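Local coordinates for protein phenol hydroxylase component phL (Pseudomonas stutzeri, PDB 3U52) that probably serves as a subunit of a multicomponent phenol hydroxylase, which adds a hydroxyl group to phenol, at residues M158-I163 / R254-E259. Numbering follows the deposited sequence.
Sequences MDRLGI and RDWYKE
The indole of W256 is met by I163 on one face, by D159 at its pyrrole edge, and by R160, obliquely, at CZ2 and CH2 of its six-membered ring. CD1 of I163 sits over the face of the five-membered ring, 4.1 Å from its centroid, a CH-pi contact displaced toward the rim. At the edge, NE1 of W256 donates to OD2 of D159 at 3.0 Å. The oxygen lies almost in the indole plane, but the N-H meets the carboxylate from above, with a bent angle of 146° at the hydrogen. CH2 of W256 lies 3.5 Å above the guanidinium plane of R160. The two planes are 47° apart, so this is no flat stack; the bends at chi2 and chi3 bring CD of R160 to 3.7 Å from CZ2 of W256.

W256 reaches across because its CG stands anti to the backbone N (chi1 174°). Segments 158-163 and 254-259, on helices 147-175 and 251-274 in the interior of this all-helical hydroxylase subunit, run nearly antiparallel here and come no nearer than 11.9 Å between axes. Y227 of helix 211-240 also meets the indole, and belongs with Y257 to the pocket that holds xenon, about 8 Å from the W256 side chain.

OD1 of D159 forms a salt bridge with R88 and a hydrogen bond with Y84, while R160 bridges to E130 and D223. Replacing W256 with a leucine would probably leave OD2 of D159 without this donor and open a gap between the helices beside I163 and R160. The indole N-H probably helps to hold the carboxylate of D159, tying the apolar packing to the D159-R88 pair.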
ATOM      1  N   MET D 158      14.638  21.495  -6.918  1.00 19.45           N
ATOM      2  CA  MET D 158      13.197  21.509  -6.717  1.00 21.03           C
ATOM      3  C   MET D 158      12.804  22.114  -5.349  1.00 19.23           C
ATOM      4  O   MET D 158      11.851  22.871  -5.280  1.00 19.09           O
ATOM      5  CB  MET D 158      12.587  20.111  -6.963  1.00 20.92           C
ATOM      6  CG  MET D 158      12.709  19.606  -8.452  1.00 28.58           C
ATOM      7  SD  MET D 158      12.576  20.917  -9.740  1.00 38.83           S
ATOM      8  CE  MET D 158      14.325  21.169 -10.266  1.00 44.67           C
ATOM      9  N   ASP D 159      13.572  21.839  -4.302  1.00 19.51           N
ATOM     10  CA  ASP D 159      13.399  22.499  -2.987  1.00 19.26           C
ATOM     11  C   ASP D 159      13.526  24.023  -3.123  1.00 20.22           C
ATOM     12  O   ASP D 159      12.771  24.753  -2.519  1.00 19.65           O
ATOM     13  CB  ASP D 159      14.504  22.054  -2.047  1.00 19.27           C
ATOM     14  CG  ASP D 159      14.404  20.577  -1.652  1.00 20.35           C
ATOM     15  OD1 ASP D 159      13.317  19.985  -1.806  1.00 19.93           O
ATOM     16  OD2 ASP D 159      15.430  20.012  -1.197  1.00 20.46           O
ATOM     17  N   ARG D 160      14.490  24.492  -3.928  1.00 21.41           N
ATOM     18  CA  ARG D 160      14.711  25.955  -4.089  1.00 21.38           C
ATOM     19  C   ARG D 160      13.514  26.609  -4.743  1.00 21.27           C
ATOM     20  O   ARG D 160      13.140  27.710  -4.357  1.00 22.12           O
ATOM     21  CB  ARG D 160      16.010  26.312  -4.876  1.00 21.81           C
ATOM     22  CG  ARG D 160      17.272  25.614  -4.454  1.00 24.12           C
ATOM     23  CD  ARG D 160      17.535  25.693  -2.931  1.00 27.63           C
ATOM     24  NE  ARG D 160      17.956  27.017  -2.483  1.00 31.63           N
ATOM     25  CZ  ARG D 160      19.220  27.425  -2.375  1.00 32.18           C
ATOM     26  NH1 ARG D 160      20.234  26.598  -2.648  1.00 29.90           N
ATOM     27  NH2 ARG D 160      19.465  28.669  -1.977  1.00 33.05           N
ATOM     28  N   LEU D 161      12.922  25.949  -5.726  1.00 21.42           N
ATOM     29  CA  LEU D 161      11.699  26.435  -6.344  1.00 21.92           C
ATOM     30  C   LEU D 161      10.542  26.471  -5.326  1.00 21.46           C
ATOM     31  O   LEU D 161       9.834  27.452  -5.269  1.00 20.71           O
ATOM     32  CB  LEU D 161      11.308  25.541  -7.502  1.00 22.06           C
ATOM     33  CG  LEU D 161       9.968  25.869  -8.134  1.00 26.70           C
ATOM     34  CD1 LEU D 161      10.072  27.291  -8.788  1.00 26.21           C
ATOM     35  CD2 LEU D 161       9.515  24.772  -9.127  1.00 26.65           C
ATOM     36  N   GLY D 162      10.373  25.400  -4.548  1.00 19.84           N
ATOM     37  CA  GLY D 162       9.423  25.365  -3.411  1.00 20.05           C
ATOM     38  C   GLY D 162       9.652  26.495  -2.418  1.00 20.12           C
ATOM     39  O   GLY D 162       8.721  27.172  -2.039  1.00 19.91           O
ATOM     40  N   ILE D 163      10.898  26.725  -2.015  1.00 20.54           N
ATOM     41  CA  ILE D 163      11.196  27.852  -1.110  1.00 21.10           C
ATOM     42  C   ILE D 163      10.833  29.232  -1.718  1.00 20.82           C
ATOM     43  O   ILE D 163      10.236  30.088  -1.063  1.00 21.54           O
ATOM     44  CB  ILE D 163      12.653  27.805  -0.629  1.00 22.49           C
ATOM     45  CG1 ILE D 163      12.821  26.632   0.340  1.00 22.37           C
ATOM     46  CG2 ILE D 163      13.049  29.114   0.075  1.00 20.60           C
ATOM     47  CD1 ILE D 163      14.216  26.213   0.473  1.00 23.33           C
ATOM     48  N   ARG D 254      14.387  26.966   7.657  1.00 20.75           N
ATOM     49  CA  ARG D 254      15.357  26.532   8.684  1.00 21.44           C
ATOM     50  C   ARG D 254      15.535  25.009   8.784  1.00 22.19           C
ATOM     51  O   ARG D 254      16.681  24.508   8.886  1.00 20.89           O
ATOM     52  CB  ARG D 254      15.066  27.135  10.074  1.00 21.39           C
ATOM     53  CG  ARG D 254      15.415  28.618  10.185  1.00 19.15           C
ATOM     54  CD  ARG D 254      15.071  29.192  11.602  1.00 23.63           C
ATOM     55  NE  ARG D 254      13.620  29.219  11.795  1.00 21.90           N
ATOM     56  CZ  ARG D 254      12.844  30.203  11.364  1.00 23.95           C
ATOM     57  NH1 ARG D 254      13.407  31.244  10.769  1.00 24.42           N
ATOM     58  NH2 ARG D 254      11.508  30.146  11.530  1.00 24.48           N
ATOM     59  N   ASP D 255      14.417  24.272   8.762  1.00 21.83           N
ATOM     60  CA  ASP D 255      14.472  22.817   8.730  1.00 23.31           C
ATOM     61  C   ASP D 255      15.188  22.307   7.461  1.00 21.87           C
ATOM     62  O   ASP D 255      16.020  21.395   7.536  1.00 21.49           O
ATOM     63  CB  ASP D 255      13.028  22.234   8.789  1.00 24.51           C
ATOM     64  CG  ASP D 255      12.411  22.299  10.221  1.00 31.23           C
ATOM     65  OD1 ASP D 255      13.171  22.585  11.185  1.00 36.94           O
ATOM     66  OD2 ASP D 255      11.163  22.098  10.380  1.00 35.33           O
ATOM     67  N   TRP D 256      14.831  22.871   6.304  1.00 20.96           N
ATOM     68  CA  TRP D 256      15.473  22.513   5.023  1.00 21.20           C
ATOM     69  C   TRP D 256      17.004  22.690   5.091  1.00 21.43           C
ATOM     70  O   TRP D 256      17.786  21.793   4.730  1.00 20.02           O
ATOM     71  CB  TRP D 256      14.887  23.339   3.841  1.00 20.94           C
ATOM     72  CG  TRP D 256      15.635  23.093   2.566  1.00 21.26           C
ATOM     73  CD1 TRP D 256      15.442  22.049   1.704  1.00 20.54           C
ATOM     74  CD2 TRP D 256      16.779  23.826   2.059  1.00 22.92           C
ATOM     75  NE1 TRP D 256      16.356  22.111   0.669  1.00 21.13           N
ATOM     76  CE2 TRP D 256      17.176  23.190   0.850  1.00 22.11           C
ATOM     77  CE3 TRP D 256      17.456  24.995   2.467  1.00 24.37           C
ATOM     78  CZ2 TRP D 256      18.244  23.663   0.063  1.00 23.82           C
ATOM     79  CZ3 TRP D 256      18.542  25.449   1.698  1.00 22.79           C
ATOM     80  CH2 TRP D 256      18.927  24.769   0.512  1.00 23.68           C
ATOM     81  N   TYR D 257      17.419  23.854   5.575  1.00 21.28           N
ATOM     82  CA  TYR D 257      18.821  24.203   5.657  1.00 22.79           C
ATOM     83  C   TYR D 257      19.589  23.255   6.517  1.00 23.51           C
ATOM     84  O   TYR D 257      20.645  22.784   6.091  1.00 22.62           O
ATOM     85  CB  TYR D 257      19.028  25.619   6.166  1.00 22.71           C
ATOM     86  CG  TYR D 257      20.480  26.007   6.182  1.00 25.74           C
ATOM     87  CD1 TYR D 257      21.191  26.117   5.000  1.00 26.34           C
ATOM     88  CD2 TYR D 257      21.153  26.212   7.398  1.00 26.83           C
ATOM     89  CE1 TYR D 257      22.517  26.463   5.004  1.00 26.98           C
ATOM     90  CE2 TYR D 257      22.493  26.561   7.422  1.00 26.98           C
ATOM     91  CZ  TYR D 257      23.164  26.688   6.203  1.00 29.31           C
ATOM     92  OH  TYR D 257      24.473  27.011   6.150  1.00 27.03           O
ATOM     93  N   LYS D 258      19.068  22.954   7.710  1.00 23.95           N
ATOM     94  CA  LYS D 258      19.722  22.007   8.620  1.00 26.62           C
ATOM     95  C   LYS D 258      19.949  20.642   7.963  1.00 26.48           C
ATOM     96  O   LYS D 258      21.024  20.030   8.110  1.00 26.85           O
ATOM     97  CB  LYS D 258      18.872  21.819   9.891  1.00 27.82           C
ATOM     98  CG  LYS D 258      18.934  23.031  10.819  1.00 34.62           C
ATOM     99  CD  LYS D 258      20.437  23.237  11.271  1.00 44.76           C
ATOM    100  CE  LYS D 258      20.961  24.699  11.153  1.00 48.14           C
ATOM    101  NZ  LYS D 258      20.981  25.447  12.455  1.00 51.52           N
ATOM    102  N   GLU D 259      18.937  20.167   7.250  1.00 25.68           N
ATOM    103  CA  GLU D 259      19.049  18.881   6.535  1.00 25.64           C
ATOM    104  C   GLU D 259      20.073  18.955   5.389  1.00 24.07           C
ATOM    105  O   GLU D 259      20.748  17.992   5.099  1.00 24.36           O
ATOM    106  CB  GLU D 259      17.657  18.452   6.031  1.00 26.62           C
ATOM    107  CG  GLU D 259      17.665  17.177   5.169  1.00 28.94           C
ATOM    108  CD  GLU D 259      16.549  17.182   4.119  1.00 32.96           C
ATOM    109  OE1 GLU D 259      15.393  16.851   4.490  1.00 29.10           O
ATOM    110  OE2 GLU D 259      16.832  17.539   2.928  1.00 32.21           O
TER